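Local coordinates for DUF411 domain-containing protein (Pseudomonas aeruginosa, PDB 6WIS) that probably contributes to bacterial copper resistance by holding a cysteine-bridged cluster of four copper ions, and also binds zinc, at residues G52-G57 / P88-G93; H67-D72 / D104-V109; C13-D18 / P95-G100; D6-A11 / T56-G61; A80-A85 / G110-G115. All blocks are in the same frame, centred on the assembly; numbering follows the deposited sequence.

Contact 1. Residues G52-G57 / P88-G93; sequences GSCHTG and PGMPVG. With CU (copper (II) ion), chain C; CU (copper (II) ion), chain D; CU (copper (II) ion), chain F.
The backbones of G52-S53 and P88-G89 run alongside each other, their closest CA atoms (S53 and G89) 4.6 Å apart, and G89 N gives G52 O an almost straight hydrogen bond of 3.0 Å (178°), the donor lying somewhat off the carbonyl plane. The next residue supplies the second tie: S53 OG, set anti to its own amide nitrogen (chi1 -173°), donates to G89 O. At 2.5 Å between S53 OG and G89 O this bond is very short, so its exact length is doubtful. Both backbone polar groups of G89 are thus held by G52 and S53. Beyond them sulfur and selenium take over. C54 SG lies 3.7 Å from CG of M90, a selenomethionine, in a packing contact, while each residue reaches its own metals. C54 SG bridges two copper ions at 2.3 Å apiece; H55 ND1 joins it on one, completed by C16, and C15 and H67 complete the other. M90 SE reaches a third copper at 2.4 Å, which C15 and M97 also bind. The two segments supply C54, H55 and M90 to the cysteine-bridged tetranuclear copper cluster, a thiolate-bridged site built on soft ligands and histidines.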
# COMPACT_ATOMS: atom_id res chain seq x y z
N GLY A 52 -5.82 5.04 -6.58
CA GLY A 52 -4.64 4.34 -7.07
C GLY A 52 -3.35 5.05 -6.70
O GLY A 52 -3.30 6.24 -6.40
N SER A 53 -2.27 4.29 -6.76
CA SER A 53 -0.95 4.80 -6.43
C SER A 53 0.01 4.16 -7.42
O SER A 53 -0.41 3.68 -8.48
CB SER A 53 -0.64 4.53 -4.95
OG SER A 53 0.56 5.14 -4.53
N CYS A 54 1.30 4.13 -7.06
CA CYS A 54 2.36 3.65 -7.95
C CYS A 54 2.64 2.15 -7.83
O CYS A 54 3.40 1.59 -8.63
CB CYS A 54 3.64 4.44 -7.63
SG CYS A 54 3.90 4.48 -5.82
N HIS A 55 2.09 1.48 -6.82
CA HIS A 55 2.29 0.04 -6.68
C HIS A 55 1.10 -0.54 -5.93
O HIS A 55 0.37 0.17 -5.24
CB HIS A 55 3.60 -0.27 -5.94
CG HIS A 55 3.61 0.19 -4.51
ND1 HIS A 55 4.36 1.26 -4.07
CD2 HIS A 55 2.95 -0.28 -3.42
CE1 HIS A 55 4.16 1.44 -2.77
NE2 HIS A 55 3.30 0.53 -2.35
N THR A 56 0.92 -1.86 -6.04
CA THR A 56 -0.17 -2.56 -5.36
C THR A 56 0.40 -3.82 -4.73
O THR A 56 0.95 -4.66 -5.43
CB THR A 56 -1.30 -2.93 -6.33
OG1 THR A 56 -1.76 -1.76 -7.04
CG2 THR A 56 -2.47 -3.54 -5.56
N GLY A 57 0.31 -3.92 -3.39
CA GLY A 57 0.71 -5.13 -2.68
C GLY A 57 -0.50 -6.01 -2.37
O GLY A 57 -1.63 -5.53 -2.36
N PRO A 88 -3.52 6.97 -1.39
CA PRO A 88 -3.59 7.35 -2.81
C PRO A 88 -2.43 8.26 -3.20
O PRO A 88 -1.88 9.00 -2.38
CB PRO A 88 -4.93 8.09 -2.92
CG PRO A 88 -5.73 7.57 -1.77
CD PRO A 88 -4.74 7.34 -0.66
N GLY A 89 -2.06 8.21 -4.48
CA GLY A 89 -1.01 9.11 -4.91
C GLY A 89 0.35 8.73 -4.33
O GLY A 89 0.65 7.56 -4.05
N MSE A 90 1.19 9.75 -4.14
CA MSE A 90 2.50 9.52 -3.56
C MSE A 90 2.87 10.70 -2.68
O MSE A 90 3.67 11.54 -3.09
CB MSE A 90 3.57 9.32 -4.64
CG MSE A 90 3.34 8.18 -5.62
SE MSE A 90 4.78 8.01 -6.98
CE MSE A 90 4.64 9.79 -7.80
N PRO A 91 2.30 10.76 -1.48
CA PRO A 91 2.58 11.90 -0.58
C PRO A 91 4.01 11.86 -0.09
O PRO A 91 4.50 10.82 0.35
CB PRO A 91 1.58 11.71 0.56
CG PRO A 91 1.21 10.26 0.51
CD PRO A 91 1.28 9.85 -0.93
N VAL A 92 4.69 13.00 -0.18
CA VAL A 92 6.06 13.08 0.31
C VAL A 92 6.06 12.88 1.82
O VAL A 92 5.18 13.38 2.53
CB VAL A 92 6.71 14.42 -0.10
CG1 VAL A 92 8.11 14.57 0.52
CG2 VAL A 92 6.82 14.53 -1.60
N GLY A 93 7.03 12.13 2.33
CA GLY A 93 7.11 11.83 3.74
C GLY A 93 6.53 10.48 4.13
O GLY A 93 6.80 10.00 5.23
CU CU C . 5.10 2.58 -5.65
CU CU D . 5.92 5.24 -5.03
CU CU F . 6.86 8.11 -5.76

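Contact 2. Residues H67-D72 / D104-V109; sequences HVPAAD and DAYQVV. With CU (copper (II) ion), chain D.
The hydroxyl of Y106 touches the pyrrolidine ring of P69, Y106 OH lying 3.6 Å from P69 CG as the side chains arrive from opposite directions. The tyrosine ring stacks on Y123 of strand 117-123 and has D104 O in its plane at one edge. The other flat group, the H67 imidazole, leads away from 104-109 and is met edge-to-face by the rings of H55 and W19. This is helix-on-sheet packing: P69 is the N-cap of helix 70-77, and the start of that helix lies against strand 106-111 of the mixed sheet. V108 is at the centre and uses both its methyls. CG2 and the P69 ring reach toward each other, V108 CG2 3.7 Å from P69 CD, and the same methyl lies 3.6 Å from D72 OD2. D72 is buried, and its OD2 is satisfied by the hydrogen bond with Y123 OH while the V108 methyl packs beside it. The other methyl, V108 CG1, meets V68 CG1 at 4.0 Å, the two side chains crossing at about a right angle; both CG1 atoms stand opposite their own backbone N (chi1 175° and -178°). Just before this packing, H67 has both ring nitrogens in use: ND1 donates to P95 O, which helps fix the ring's rotation, and NE2 binds a copper ion at 2.1 Å.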
# COMPACT_ATOMS: atom_id res chain seq x y z
N HIS A 67 1.99 3.79 -0.54
CA HIS A 67 3.02 3.85 0.50
C HIS A 67 2.42 3.74 1.91
O HIS A 67 2.57 4.63 2.75
CB HIS A 67 3.84 5.12 0.30
CG HIS A 67 4.70 5.08 -0.93
ND1 HIS A 67 6.01 4.64 -0.91
CD2 HIS A 67 4.42 5.34 -2.23
CE1 HIS A 67 6.50 4.65 -2.13
NE2 HIS A 67 5.56 5.07 -2.96
N VAL A 68 1.75 2.62 2.15
CA VAL A 68 1.17 2.33 3.48
C VAL A 68 2.28 1.96 4.45
O VAL A 68 3.10 1.07 4.14
CB VAL A 68 0.15 1.20 3.38
CG1 VAL A 68 -0.48 0.95 4.77
CG2 VAL A 68 -0.96 1.48 2.31
N PRO A 69 2.35 2.57 5.63
CA PRO A 69 3.37 2.17 6.61
C PRO A 69 3.15 0.73 7.08
O PRO A 69 2.02 0.26 7.18
CB PRO A 69 3.18 3.17 7.76
CG PRO A 69 2.61 4.41 7.06
CD PRO A 69 1.65 3.80 6.05
N ALA A 70 4.26 0.07 7.44
CA ALA A 70 4.21 -1.32 7.88
C ALA A 70 3.21 -1.53 9.02
O ALA A 70 2.43 -2.49 9.00
CB ALA A 70 5.61 -1.79 8.30
N ALA A 71 3.23 -0.65 10.02
CA ALA A 71 2.34 -0.79 11.18
C ALA A 71 0.87 -0.74 10.79
O ALA A 71 0.03 -1.41 11.41
CB ALA A 71 2.63 0.29 12.23
N ASP A 72 0.53 0.02 9.75
CA ASP A 72 -0.86 0.06 9.32
C ASP A 72 -1.24 -1.13 8.47
O ASP A 72 -2.42 -1.47 8.42
CB ASP A 72 -1.14 1.37 8.58
CG ASP A 72 -0.81 2.59 9.43
OD1 ASP A 72 -1.15 2.56 10.62
OD2 ASP A 72 -0.20 3.56 8.93
N ASP A 104 3.79 15.74 2.90
CA ASP A 104 2.38 15.96 2.57
C ASP A 104 1.53 15.24 3.61
O ASP A 104 1.71 14.05 3.85
CB ASP A 104 2.06 15.43 1.17
CG ASP A 104 2.75 16.20 0.07
OD1 ASP A 104 2.60 17.44 0.03
OD2 ASP A 104 3.44 15.57 -0.78
N ALA A 105 0.60 15.96 4.22
CA ALA A 105 -0.40 15.29 5.04
C ALA A 105 -1.06 14.16 4.26
O ALA A 105 -1.30 14.28 3.06
CB ALA A 105 -1.46 16.31 5.50
N TYR A 106 -1.35 13.04 4.93
CA TYR A 106 -2.02 11.94 4.24
C TYR A 106 -2.70 11.03 5.26
O TYR A 106 -2.42 11.08 6.46
CB TYR A 106 -1.04 11.12 3.36
CG TYR A 106 -0.03 10.26 4.12
CD1 TYR A 106 1.18 10.80 4.56
CD2 TYR A 106 -0.26 8.89 4.34
CE1 TYR A 106 2.11 10.02 5.24
CE2 TYR A 106 0.67 8.09 5.02
CZ TYR A 106 1.84 8.66 5.46
OH TYR A 106 2.76 7.89 6.12
N GLN A 107 -3.62 10.22 4.75
CA GLN A 107 -4.32 9.21 5.53
C GLN A 107 -4.12 7.84 4.89
O GLN A 107 -3.95 7.73 3.67
CB GLN A 107 -5.82 9.51 5.63
CG GLN A 107 -6.18 10.95 6.03
CD GLN A 107 -7.66 11.27 5.84
OE1 GLN A 107 -8.22 11.04 4.77
NE2 GLN A 107 -8.29 11.80 6.87
N VAL A 108 -4.12 6.82 5.71
CA VAL A 108 -4.27 5.45 5.24
C VAL A 108 -5.76 5.11 5.31
O VAL A 108 -6.37 5.15 6.39
CB VAL A 108 -3.44 4.47 6.09
CG1 VAL A 108 -3.72 3.04 5.63
CG2 VAL A 108 -1.94 4.81 5.99
N VAL A 109 -6.35 4.81 4.17
CA VAL A 109 -7.80 4.66 4.06
C VAL A 109 -8.13 3.17 3.93
O VAL A 109 -7.79 2.52 2.93
CB VAL A 109 -8.34 5.47 2.88
CG1 VAL A 109 -9.87 5.36 2.81
CG2 VAL A 109 -7.89 6.93 2.97
CU CU D . 5.92 5.24 -5.03

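Contact 3. Residues C13-D18 / P95-G100; sequences CGCCKD and PGMEMG. With CU (copper (II) ion), chain E; CU (copper (II) ion), chain D; ZN (zinc ion), chain J; CU (copper (II) ion), chain F.
Along C13-D18 the chain turns from copper to zinc as it passes the G96-E98 loop, which C15 and D18 touch. C13 SG binds one copper ion, shared with C15 and C16. C15 SG, placed between its N and carbonyl carbon (chi1 47°), links three copper ions: that one, the one held with C54 and H67, and a third at 2.4 Å from C15 SG. On this third copper it meets SE of M97, a selenomethionine whose bent chain brings SE within 3.4 Å of C15 CB. The same CB rests 3.2 Å from G96 O. C16, directed away from the loop, uses SG on that first copper and also on a fourth, with C54 and H55. One helical turn on from G14, D18 extends over G96, its OD2 3.3 Å from G96 CA, and grips zinc with OD1 and OD2 at 2.3 Å each. E98 OE2 and H22 complete the protein ligands, so zinc bridges the two carboxylates and probably offsets their negative charge, while E98 OE1 takes a weak bond from G96 N. Helix 14-24 is thereby joined to the long loop between strands 84-86 and 106-111, while its C16 and K17 pack against R9 of strand 4-9.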
# COMPACT_ATOMS: atom_id res chain seq x y z
N CYS A 13 10.20 3.13 -11.13
CA CYS A 13 9.69 3.89 -9.99
C CYS A 13 10.57 3.55 -8.79
O CYS A 13 10.54 2.42 -8.30
CB CYS A 13 8.21 3.57 -9.74
SG CYS A 13 7.35 4.70 -8.63
N GLY A 14 11.37 4.52 -8.35
CA GLY A 14 12.34 4.30 -7.30
C GLY A 14 11.72 4.19 -5.93
O GLY A 14 12.18 3.37 -5.11
N CYS A 15 10.65 4.96 -5.68
CA CYS A 15 10.00 4.95 -4.37
C CYS A 15 9.39 3.59 -4.03
O CYS A 15 9.41 3.18 -2.87
CB CYS A 15 8.93 6.05 -4.31
SG CYS A 15 7.90 6.00 -5.80
N CYS A 16 8.83 2.89 -5.03
CA CYS A 16 8.30 1.54 -4.78
C CYS A 16 9.38 0.62 -4.21
O CYS A 16 9.11 -0.15 -3.28
CB CYS A 16 7.74 0.91 -6.06
SG CYS A 16 6.61 1.93 -7.07
N LYS A 17 10.58 0.66 -4.78
CA LYS A 17 11.68 -0.17 -4.31
C LYS A 17 12.13 0.22 -2.91
O LYS A 17 12.51 -0.64 -2.12
CB LYS A 17 12.86 -0.08 -5.29
CG LYS A 17 12.60 -0.74 -6.67
CD LYS A 17 13.72 -0.43 -7.68
N ASP A 18 12.09 1.52 -2.60
CA ASP A 18 12.42 1.99 -1.26
C ASP A 18 11.37 1.52 -0.25
O ASP A 18 11.70 1.06 0.85
CB ASP A 18 12.53 3.53 -1.27
CG ASP A 18 13.09 4.12 0.05
OD1 ASP A 18 13.74 3.43 0.83
OD2 ASP A 18 12.88 5.31 0.29
N PRO A 95 6.38 6.33 3.87
CA PRO A 95 7.55 5.43 3.81
C PRO A 95 7.89 5.04 2.38
O PRO A 95 7.03 4.60 1.61
CB PRO A 95 7.11 4.20 4.64
CG PRO A 95 5.90 4.63 5.41
CD PRO A 95 5.28 5.79 4.70
N GLY A 96 9.17 5.18 2.04
CA GLY A 96 9.61 4.99 0.67
C GLY A 96 9.50 6.22 -0.20
O GLY A 96 10.08 6.24 -1.29
N MSE A 97 8.83 7.26 0.28
CA MSE A 97 8.69 8.55 -0.41
C MSE A 97 9.29 9.66 0.46
O MSE A 97 8.98 10.83 0.31
CB MSE A 97 7.21 8.86 -0.71
CG MSE A 97 6.64 8.30 -2.09
SE MSE A 97 7.58 9.05 -3.66
CE MSE A 97 7.07 10.92 -3.29
N GLU A 98 10.14 9.32 1.43
CA GLU A 98 10.56 10.35 2.37
C GLU A 98 11.70 11.18 1.76
O GLU A 98 12.62 10.64 1.13
CB GLU A 98 10.97 9.72 3.71
CG GLU A 98 12.31 9.08 3.75
CD GLU A 98 12.35 7.70 3.12
OE1 GLU A 98 11.33 7.19 2.57
OE2 GLU A 98 13.44 7.14 3.19
N MSE A 99 11.60 12.49 1.91
CA MSE A 99 12.60 13.41 1.36
C MSE A 99 12.87 14.57 2.32
O MSE A 99 12.48 15.71 2.04
CB MSE A 99 12.13 13.94 -0.00
CG MSE A 99 11.89 12.86 -1.04
SE MSE A 99 11.30 13.48 -2.75
CE MSE A 99 10.98 11.75 -3.50
N GLY A 100 13.48 14.29 3.46
CA GLY A 100 13.79 15.34 4.42
C GLY A 100 12.68 15.56 5.43
O GLY A 100 11.83 14.70 5.68
CU CU E . 7.74 3.80 -6.59
CU CU D . 5.92 5.24 -5.03
ZN ZN J . 13.40 4.95 2.52
CU CU F . 6.86 8.11 -5.76

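Contact 4. Residues D6-A11 / T56-G61; sequences DVHRDA and TGVIDG. With ZN (zinc ion), chain K.
T56 pairs with H8 and begins a ladder of antiparallel bonds, the strand segments at 165° to each other. T56 N donates to H8 O (2.7 Å) and T56 O receives H8 N (2.8 Å), a hydrogen-bonded pair; the hydroxyl of T56 instead serves E65 and K42. G57 follows opposite V7 in a non-hydrogen-bonded pair, G57 CA lying 3.2 Å from D6 O in a CA-H...O contact. V58 restores the reciprocal bonding with D6: V58 N to D6 O is 2.8 Å but bent (141°), whereas D6 N to V58 O is nearly straight (170°). D6, H8, T56 and V58 share one face of the sheet, next to helix 38-45, while V7 packs against W19 on the other. On the first face V58 CG2 reaches the rim of the imidazole, 3.9 Å from H8 NE2. T56 O stands in the plane of that ring, 3.2 Å from H8 CD2, so a single carbonyl meets both amide and ring edge of H8. The strand pairing probably helps to place this imidazole, whose ND1 binds zinc (2.1 Å) with H33 and E35; the metal would probably polarise the ring and make its C-H edge more attractive to T56 O.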
# COMPACT_ATOMS: atom_id res chain seq x y z
N ASP A 6 3.16 -9.75 -1.69
CA ASP A 6 3.54 -9.72 -3.10
C ASP A 6 3.21 -8.35 -3.70
O ASP A 6 2.08 -7.88 -3.57
CB ASP A 6 2.84 -10.82 -3.90
CG ASP A 6 3.44 -10.98 -5.31
OD1 ASP A 6 4.70 -11.07 -5.43
OD2 ASP A 6 2.66 -11.02 -6.28
N VAL A 7 4.18 -7.73 -4.35
CA VAL A 7 4.06 -6.34 -4.80
C VAL A 7 4.12 -6.28 -6.32
O VAL A 7 5.07 -6.79 -6.94
CB VAL A 7 5.15 -5.46 -4.17
CG1 VAL A 7 5.01 -4.01 -4.66
CG2 VAL A 7 5.05 -5.54 -2.63
N HIS A 8 3.10 -5.66 -6.92
CA HIS A 8 3.09 -5.30 -8.33
C HIS A 8 3.39 -3.81 -8.41
O HIS A 8 2.64 -3.01 -7.84
CB HIS A 8 1.73 -5.59 -8.98
CG HIS A 8 1.08 -6.86 -8.53
ND1 HIS A 8 0.97 -7.97 -9.34
CD2 HIS A 8 0.51 -7.20 -7.35
CE1 HIS A 8 0.36 -8.94 -8.68
NE2 HIS A 8 0.07 -8.50 -7.47
N ARG A 9 4.48 -3.44 -9.08
CA ARG A 9 4.93 -2.05 -9.02
C ARG A 9 5.14 -1.46 -10.41
O ARG A 9 5.48 -2.16 -11.36
CB ARG A 9 6.21 -1.91 -8.18
CG ARG A 9 7.39 -2.74 -8.68
CD ARG A 9 8.66 -2.42 -7.88
NE ARG A 9 9.72 -3.39 -8.12
CZ ARG A 9 10.75 -3.21 -8.95
NH1 ARG A 9 10.88 -2.09 -9.65
NH2 ARG A 9 11.68 -4.16 -9.06
N ASP A 10 4.94 -0.14 -10.48
CA ASP A 10 5.18 0.63 -11.70
C ASP A 10 6.61 0.46 -12.19
O ASP A 10 7.55 0.36 -11.40
CB ASP A 10 4.90 2.10 -11.44
CG ASP A 10 3.44 2.44 -11.59
OD1 ASP A 10 2.64 1.54 -11.93
OD2 ASP A 10 3.08 3.62 -11.38
N ALA A 11 6.77 0.41 -13.51
CA ALA A 11 8.12 0.39 -14.06
C ALA A 11 8.84 1.70 -13.74
O ALA A 11 8.22 2.77 -13.71
CB ALA A 11 8.09 0.18 -15.58
N THR A 56 0.92 -1.86 -6.04
CA THR A 56 -0.17 -2.56 -5.36
C THR A 56 0.40 -3.82 -4.73
O THR A 56 0.95 -4.66 -5.43
CB THR A 56 -1.30 -2.93 -6.33
OG1 THR A 56 -1.76 -1.76 -7.04
CG2 THR A 56 -2.47 -3.54 -5.56
N GLY A 57 0.31 -3.92 -3.39
CA GLY A 57 0.71 -5.13 -2.68
C GLY A 57 -0.50 -6.01 -2.37
O GLY A 57 -1.63 -5.53 -2.36
N VAL A 58 -0.25 -7.30 -2.15
CA VAL A 58 -1.31 -8.24 -1.77
C VAL A 58 -0.81 -9.05 -0.59
O VAL A 58 0.25 -9.69 -0.67
CB VAL A 58 -1.73 -9.19 -2.92
CG1 VAL A 58 -2.97 -10.00 -2.49
CG2 VAL A 58 -2.05 -8.39 -4.19
N ILE A 59 -1.57 -9.04 0.50
CA ILE A 59 -1.16 -9.80 1.68
C ILE A 59 -2.40 -10.50 2.21
O ILE A 59 -3.41 -9.84 2.48
CB ILE A 59 -0.49 -8.95 2.77
CG1 ILE A 59 -0.16 -9.81 4.01
CG2 ILE A 59 -1.35 -7.71 3.17
CD1 ILE A 59 1.00 -9.26 4.86
N ASP A 60 -2.34 -11.82 2.31
CA ASP A 60 -3.41 -12.63 2.89
C ASP A 60 -4.77 -12.24 2.31
O ASP A 60 -5.77 -12.14 3.02
CB ASP A 60 -3.40 -12.53 4.43
CG ASP A 60 -2.11 -13.10 5.04
OD1 ASP A 60 -1.70 -14.24 4.69
OD2 ASP A 60 -1.49 -12.40 5.87
N GLY A 61 -4.77 -11.96 1.00
CA GLY A 61 -5.98 -11.67 0.28
C GLY A 61 -6.39 -10.21 0.19
O GLY A 61 -7.29 -9.89 -0.59
ZN ZN K . 1.71 -8.09 -11.29

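Contact 5. Residues A80-A85 / G110-G115; sequences ADLVGA and GLTRSG
Backbone hydrogen bonds join V83 and G84 to L111: V83 N donates to L111 O at 2.9 Å (161°), and L111 N returns a bond of the same length to G84 O. V83 N and G84 O thus both bond to L111, before A85 and G110 fall into an antiparallel non-hydrogen-bonded pair. CA-H...O contacts fill in around these bonds, with L82 CA on L111 O, G110 CA on G84 O, and T112 CA on D81 O.

Among the packing contacts of methyl groups, L82 spreads its two over the opposite backbone: CD1 is 4.1 Å from G110 CA, where glycine lets the leucine lie close, and CD2 is 3.7 Å from L111 N and, in an apolar contact, 3.8 Å from T112 CG2. The same leucine also packs on L76 and L120. T112 presents CG2 to D81 O at 3.4 Å, and V83 CG1 leans on L111 O.

Of the charged groups, the R113 guanidinium packs on V83. The R113 chain bends at chi3 (-142°) and crosses V83 at about a right angle, so that V83 CG2 sits over one face of the guanidinium, offset to its rim and 3.8 Å from R113 NH2. The D81 carboxylate is engaged elsewhere, by R79.

Within 110-115, the T112 and S114 hydroxyls are hydrogen-bonded at 2.7 Å between OG1 and OG, and T112 OG1 also receives Q116 N. The hydroxyl pair lies within the type I turn T112-G115 that links strands 106-111 and 117-123, a beta hairpin whose first strand is paired here with strand 84-86.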
# COMPACT_ATOMS: atom_id res chain seq x y z
N ALA A 80 -11.29 -7.69 10.24
CA ALA A 80 -12.04 -8.60 9.39
C ALA A 80 -13.01 -7.88 8.46
O ALA A 80 -13.40 -8.44 7.43
CB ALA A 80 -12.80 -9.62 10.24
N ASP A 81 -13.39 -6.65 8.78
CA ASP A 81 -14.29 -5.90 7.91
C ASP A 81 -13.59 -5.24 6.71
O ASP A 81 -14.29 -4.73 5.83
CB ASP A 81 -15.04 -4.83 8.72
CG ASP A 81 -14.09 -3.90 9.45
OD1 ASP A 81 -13.15 -4.41 10.09
OD2 ASP A 81 -14.27 -2.67 9.38
N LEU A 82 -12.26 -5.23 6.66
CA LEU A 82 -11.53 -4.50 5.62
C LEU A 82 -10.89 -5.46 4.62
O LEU A 82 -10.28 -6.47 5.00
CB LEU A 82 -10.43 -3.61 6.22
CG LEU A 82 -10.86 -2.50 7.17
CD1 LEU A 82 -9.66 -1.71 7.65
CD2 LEU A 82 -11.89 -1.58 6.52
N VAL A 83 -11.03 -5.12 3.34
CA VAL A 83 -10.44 -5.88 2.24
C VAL A 83 -9.19 -5.20 1.66
O VAL A 83 -8.56 -5.77 0.76
CB VAL A 83 -11.51 -6.08 1.14
CG1 VAL A 83 -11.70 -4.79 0.38
CG2 VAL A 83 -11.14 -7.25 0.21
N GLY A 84 -8.83 -4.02 2.15
CA GLY A 84 -7.67 -3.32 1.62
C GLY A 84 -7.49 -1.99 2.32
O GLY A 84 -8.38 -1.51 3.02
N ALA A 85 -6.29 -1.44 2.15
CA ALA A 85 -5.99 -0.08 2.61
C ALA A 85 -5.15 0.60 1.54
O ALA A 85 -4.36 -0.05 0.86
CB ALA A 85 -5.26 -0.07 3.94
N GLY A 110 -8.80 2.61 4.94
CA GLY A 110 -9.26 1.25 4.83
C GLY A 110 -10.57 1.17 4.07
O GLY A 110 -11.37 2.10 4.07
N LEU A 111 -10.76 0.06 3.37
CA LEU A 111 -11.99 -0.11 2.56
C LEU A 111 -12.71 -1.41 2.88
O LEU A 111 -12.05 -2.42 2.95
CB LEU A 111 -11.57 -0.14 1.10
CG LEU A 111 -11.08 1.20 0.59
CD1 LEU A 111 -10.52 1.05 -0.81
CD2 LEU A 111 -12.20 2.21 0.64
N THR A 112 -14.02 -1.34 3.09
CA THR A 112 -14.81 -2.55 3.22
C THR A 112 -15.30 -3.00 1.84
O THR A 112 -15.21 -2.27 0.85
CB THR A 112 -16.00 -2.33 4.14
OG1 THR A 112 -16.97 -1.53 3.45
CG2 THR A 112 -15.57 -1.60 5.41
N ARG A 113 -15.82 -4.23 1.79
CA ARG A 113 -16.50 -4.68 0.57
C ARG A 113 -17.69 -3.79 0.22
O ARG A 113 -17.92 -3.49 -0.95
CB ARG A 113 -16.93 -6.13 0.71
CG ARG A 113 -15.84 -7.10 0.26
CD ARG A 113 -16.22 -8.55 0.47
NE ARG A 113 -15.07 -9.33 0.92
CZ ARG A 113 -14.11 -9.78 0.12
NH1 ARG A 113 -14.16 -9.52 -1.19
NH2 ARG A 113 -13.09 -10.47 0.62
N SER A 114 -18.45 -3.34 1.22
CA SER A 114 -19.61 -2.51 0.93
C SER A 114 -19.20 -1.17 0.32
O SER A 114 -20.06 -0.34 0.00
CB SER A 114 -20.45 -2.28 2.19
OG SER A 114 -19.64 -2.07 3.34
N GLY A 115 -17.90 -0.95 0.14
CA GLY A 115 -17.41 0.32 -0.35
C GLY A 115 -17.14 1.34 0.72
O GLY A 115 -16.68 2.45 0.40

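From the N terminus, contact 4 closes first, pairing strand 4-9 with strand 55-59. Contact 3 starts within that span, at helix 14-24, and ends far beyond it at 95-100, so the two cross. Contact 1 begins at G52, just before contact 4 ends, shares T56 and G57 with it, and lies wholly within the span of contact 3. Contact 2, from H67 to V109, crosses both 1 and 3; contact 5 crosses 1, 2 and 3, closing last. Contacts 1, 2 and 3 converge on the copper cluster. Contacts 2 and 5 share strand 106-111, which sits beside 84-86 in the sheet that also holds the strands of contact 4. Contacts 3 and 5 lie on opposite sides of the chain's centre.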